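Local coordinates for protein N-acetylneuraminic acid (Sialic acid) synthetase (Leptospira borgpetersenii serovar Hardjo-bovis, PDB 6NCS) that probably makes N-acetylneuraminic (sialic) acid or its 9-phosphate, as a manganese-binding, TIM-barrel member of the NeuB family, at residues A[101-106]-A[117-122]; A[111-116]-A[122-127]. All coordinates share one frame; numbering follows the deposited sequence.

Interaction 1: residues A[101-106]-A[117-122]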
# COMPACT_ATOMS: atom_id res chain seq x y z
N ILE A 101 -18.59 3.45 21.44
CA ILE A 101 -18.31 2.87 20.14
C ILE A 101 -19.55 3.11 19.29
O ILE A 101 -20.67 3.12 19.81
CB ILE A 101 -17.93 1.37 20.23
CG1 ILE A 101 -17.56 0.82 18.85
CG2 ILE A 101 -19.05 0.55 20.86
CD1 ILE A 101 -16.87 -0.56 18.89
N LEU A 102 -19.35 3.39 18.01
CA LEU A 102 -20.50 3.68 17.15
C LEU A 102 -21.25 2.39 16.80
O LEU A 102 -20.64 1.39 16.45
CB LEU A 102 -20.04 4.40 15.89
CG LEU A 102 -21.11 4.85 14.89
CD1 LEU A 102 -22.32 5.43 15.59
CD2 LEU A 102 -20.49 5.88 13.95
N PHE A 103 -22.58 2.41 16.92
CA PHE A 103 -23.43 1.28 16.52
C PHE A 103 -24.06 1.58 15.17
O PHE A 103 -24.56 2.68 14.96
CB PHE A 103 -24.54 1.04 17.55
CG PHE A 103 -25.66 0.16 17.05
CD1 PHE A 103 -25.60 -1.22 17.19
CD2 PHE A 103 -26.77 0.71 16.41
CE1 PHE A 103 -26.62 -2.03 16.73
CE2 PHE A 103 -27.79 -0.10 15.94
CZ PHE A 103 -27.72 -1.46 16.10
N PHE A 104 -24.04 0.61 14.26
CA PHE A 104 -24.91 0.69 13.08
C PHE A 104 -25.16 -0.72 12.56
O PHE A 104 -24.78 -1.71 13.18
CB PHE A 104 -24.38 1.67 12.01
CG PHE A 104 -23.13 1.23 11.27
CD1 PHE A 104 -21.91 1.05 11.92
CD2 PHE A 104 -23.15 1.12 9.88
CE1 PHE A 104 -20.76 0.70 11.21
CE2 PHE A 104 -22.01 0.79 9.17
CZ PHE A 104 -20.82 0.57 9.83
N ALA A 105 -25.86 -0.81 11.43
CA ALA A 105 -26.24 -2.12 10.94
C ALA A 105 -26.46 -2.07 9.44
O ALA A 105 -26.59 -1.00 8.84
CB ALA A 105 -27.51 -2.65 11.63
N THR A 106 -26.48 -3.26 8.85
CA THR A 106 -26.78 -3.43 7.44
C THR A 106 -28.24 -3.82 7.31
O THR A 106 -28.59 -4.93 7.71
CB THR A 106 -25.90 -4.52 6.85
OG1 THR A 106 -24.53 -4.15 7.01
CG2 THR A 106 -26.21 -4.74 5.38
N LYS A 117 -33.41 3.77 10.79
CA LYS A 117 -33.48 5.22 10.84
C LYS A 117 -34.32 5.69 12.02
O LYS A 117 -33.99 6.70 12.66
CB LYS A 117 -34.05 5.78 9.53
CG LYS A 117 -34.09 7.30 9.52
CD LYS A 117 -34.51 7.85 8.18
CE LYS A 117 -34.43 9.36 8.17
NZ LYS A 117 -34.94 9.92 6.89
N GLU A 118 -35.40 4.97 12.33
CA GLU A 118 -36.29 5.37 13.41
C GLU A 118 -35.60 5.29 14.77
O GLU A 118 -35.85 6.13 15.64
CB GLU A 118 -37.55 4.51 13.41
N ILE A 119 -34.73 4.29 14.97
CA ILE A 119 -34.03 4.21 16.25
C ILE A 119 -32.84 5.13 16.29
O ILE A 119 -32.13 5.17 17.30
CB ILE A 119 -33.59 2.77 16.59
CG1 ILE A 119 -32.48 2.29 15.66
CG2 ILE A 119 -34.78 1.81 16.55
CD1 ILE A 119 -31.82 1.02 16.16
N GLY A 120 -32.59 5.88 15.22
CA GLY A 120 -31.61 6.95 15.25
C GLY A 120 -30.21 6.61 14.78
O GLY A 120 -29.28 7.34 15.13
N VAL A 121 -30.03 5.54 14.00
CA VAL A 121 -28.70 5.30 13.45
C VAL A 121 -28.35 6.44 12.49
O VAL A 121 -29.23 7.04 11.86
CB VAL A 121 -28.58 3.94 12.75
CG1 VAL A 121 -29.11 2.82 13.65
CG2 VAL A 121 -29.30 3.96 11.39
N GLU A 122 -27.06 6.76 12.40
CA GLU A 122 -26.59 7.82 11.52
C GLU A 122 -25.87 7.31 10.29
O GLU A 122 -25.61 8.10 9.38
CB GLU A 122 -25.67 8.79 12.29
CG GLU A 122 -26.39 9.63 13.35
CD GLU A 122 -27.48 10.55 12.78
OE1 GLU A 122 -27.41 10.91 11.59
OE2 GLU A 122 -28.40 10.92 13.55
O HOH W 1 -25.06 5.19 13.57

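Interaction 2: residues A[111-116]-A[122-127]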
# COMPACT_ATOMS: atom_id res chain seq x y z
N PRO A 111 -38.18 -2.28 5.09
CA PRO A 111 -38.70 -2.21 6.47
C PRO A 111 -37.60 -2.16 7.52
O PRO A 111 -37.72 -1.41 8.50
CB PRO A 111 -39.55 -3.48 6.59
CG PRO A 111 -40.03 -3.71 5.21
CD PRO A 111 -38.85 -3.35 4.33
N ASN A 112 -36.53 -2.93 7.34
CA ASN A 112 -35.43 -2.89 8.29
C ASN A 112 -34.67 -1.57 8.21
O ASN A 112 -34.24 -1.03 9.24
CB ASN A 112 -34.49 -4.08 8.07
CG ASN A 112 -34.92 -5.31 8.83
OD1 ASN A 112 -34.73 -5.41 10.04
ND2 ASN A 112 -35.52 -6.26 8.12
N LEU A 113 -34.49 -1.03 7.00
CA LEU A 113 -33.87 0.28 6.87
C LEU A 113 -34.67 1.35 7.61
O LEU A 113 -34.10 2.18 8.32
CB LEU A 113 -33.71 0.65 5.39
CG LEU A 113 -32.92 1.91 5.02
CD1 LEU A 113 -32.33 1.76 3.63
CD2 LEU A 113 -33.79 3.15 5.05
N ASN A 114 -35.99 1.35 7.42
CA ASN A 114 -36.83 2.33 8.10
C ASN A 114 -36.71 2.19 9.61
O ASN A 114 -36.67 3.19 10.33
CB ASN A 114 -38.30 2.16 7.68
CG ASN A 114 -38.55 2.58 6.25
OD1 ASN A 114 -37.76 3.33 5.67
ND2 ASN A 114 -39.66 2.12 5.68
N MET A 115 -36.64 0.95 10.10
CA MET A 115 -36.50 0.73 11.54
C MET A 115 -35.18 1.29 12.04
O MET A 115 -35.13 1.91 13.11
CB MET A 115 -36.61 -0.76 11.84
CG MET A 115 -36.34 -1.14 13.30
SD MET A 115 -34.61 -1.43 13.70
CE MET A 115 -34.18 -2.73 12.54
N LEU A 116 -34.10 1.08 11.29
CA LEU A 116 -32.81 1.59 11.73
C LEU A 116 -32.80 3.11 11.78
O LEU A 116 -32.28 3.70 12.73
CB LEU A 116 -31.71 1.06 10.81
CG LEU A 116 -31.43 -0.45 10.88
CD1 LEU A 116 -30.43 -0.86 9.79
CD2 LEU A 116 -30.89 -0.86 12.26
N GLU A 122 -27.06 6.76 12.40
CA GLU A 122 -26.59 7.82 11.52
C GLU A 122 -25.87 7.31 10.29
O GLU A 122 -25.61 8.10 9.38
CB GLU A 122 -25.67 8.79 12.29
CG GLU A 122 -26.39 9.63 13.35
CD GLU A 122 -27.48 10.55 12.78
OE1 GLU A 122 -27.41 10.91 11.59
OE2 GLU A 122 -28.40 10.92 13.55
N ILE A 123 -25.53 6.02 10.25
CA ILE A 123 -24.83 5.39 9.14
C ILE A 123 -25.57 4.12 8.76
O ILE A 123 -26.00 3.36 9.63
CB ILE A 123 -23.37 5.02 9.49
CG1 ILE A 123 -22.58 6.23 9.97
CG2 ILE A 123 -22.66 4.42 8.27
CD1 ILE A 123 -21.12 5.90 10.20
N LEU A 124 -25.69 3.87 7.45
CA LEU A 124 -26.20 2.61 6.93
C LEU A 124 -25.10 1.90 6.14
O LEU A 124 -24.38 2.53 5.36
CB LEU A 124 -27.41 2.83 6.01
CG LEU A 124 -28.65 3.53 6.56
CD1 LEU A 124 -29.57 3.89 5.42
CD2 LEU A 124 -29.36 2.61 7.55
N LYS A 125 -24.98 0.59 6.33
CA LYS A 125 -24.15 -0.23 5.46
C LYS A 125 -25.05 -0.96 4.48
O LYS A 125 -26.09 -1.48 4.87
CB LYS A 125 -23.34 -1.25 6.28
CG LYS A 125 -22.60 -2.27 5.45
CD LYS A 125 -21.41 -1.66 4.76
CE LYS A 125 -20.85 -2.60 3.70
NZ LYS A 125 -20.33 -3.88 4.28
N ILE A 126 -24.64 -1.02 3.21
CA ILE A 126 -25.34 -1.82 2.21
C ILE A 126 -24.39 -2.92 1.76
O ILE A 126 -23.26 -2.64 1.31
CB ILE A 126 -25.81 -0.98 1.01
CG1 ILE A 126 -26.77 0.11 1.46
CG2 ILE A 126 -26.48 -1.89 -0.02
CD1 ILE A 126 -28.07 -0.41 2.05
N ALA A 127 -24.85 -4.17 1.86
CA ALA A 127 -24.04 -5.34 1.60
C ALA A 127 -23.69 -5.46 0.12
O ALA A 127 -24.39 -4.93 -0.75
CB ALA A 127 -24.78 -6.60 2.05

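Interaction 1: residues A[101-106]-A[117-122]
F103 meets V121 and I119 through one corner of its ring, and these two apolar contacts are the direct side-chain links between 101-106 and 117-122. V121 brings CG1 to the ring edge, close to the ring plane, 3.9 Å from F103 CE2. I119 reaches the same ring carbon obliquely, its CD1 lying 4.2 Å from F103 CE2, and the two side chains cross at about a right angle. With CG anti to the backbone N (chi1 164°), the long, flat phenyl group carries its CE2 corner to both V121 and I119; F89, K93 and S96 of helix 86-98 also pack on it.

The polar link is a water. It donates to F103 O at 2.9 Å and accepts from E122 N at 2.8 Å, joining strand and loop backbones where no direct hydrogen bond spans them.

Between the two apolar residues the chain turns at G120, whose positive phi (95°) would press a beta-carbon against the preceding carbonyl O; G120 N to K117 O, 3.0 Å, is one of the two bonds back into the last turn. This Schellman motif ends helix 110-118 and turns the chain into strand 123-126, the helix-to-strand connection of a beta-alpha-beta unit in a TIM barrel.

Interaction 2: residues A[111-116]-A[122-127]
L124 gives the largest single share of the buried surface, and L113 comes next; the branched end of L124 lies against L113 and L116 of the helix. The two methyls divide the work. CD1 of L124 packs on the branch point of L113, 3.9 Å from L113 CG, and is equally near the methyl L113 CD1, so that a single methyl is covered by two carbons of its partner. The L113 side chain has CG anti to its own backbone nitrogen (chi1 -173°), which carries its branched end across to the strand, where it crosses L124 at about a right angle.

CD2 of L124 serves the second helical residue, touching L116 CD1 at 4.3 Å, a looser approach than the first. L113 and L116 are three positions apart and therefore project from neighbouring turns on similar sides of the helix, while L124 points toward them from the strand. Leucine suits all three buried places: its forked end offers two methyls to different neighbours and brings no polar group needing a partner. No hydrogen bond crosses between the segments.

Around these leucines, P107 at the end of strand 102-107 touches both helical ones, and L136 and A140 of helix 134-143 pack on L113. L124 also meets S143 of that helix, while its backbone pairs with I146 and I148 of strand 146-150. Helix 110-118 thus lies over strand 123-126 with helix 134-143 beside it.

Overall arrangement
The centres of interactions 1 and 2 are about 7 Å apart, and their segments alternate along the chain: 101-106, 111-116, 117-122, then 122-127, with E122 shared. Together they span one beta-alpha-beta unit, strand 102-107, helix 110-118 and strand 123-126, in the NeuB-family TIM barrel. Interaction 1 joins the first strand to the turn after the helix; interaction 2 packs the helix body on the second strand. The probable V121 N to L116 O hydrogen bond, 3.2 Å long, connects them and, with G120 N to K117 O, completes the Schellman motif; F104 packs on K125. Both lie away from manganese ligands H210 and H231, but T106 and K125 both bind a citrate probably from the crystallisation liquor.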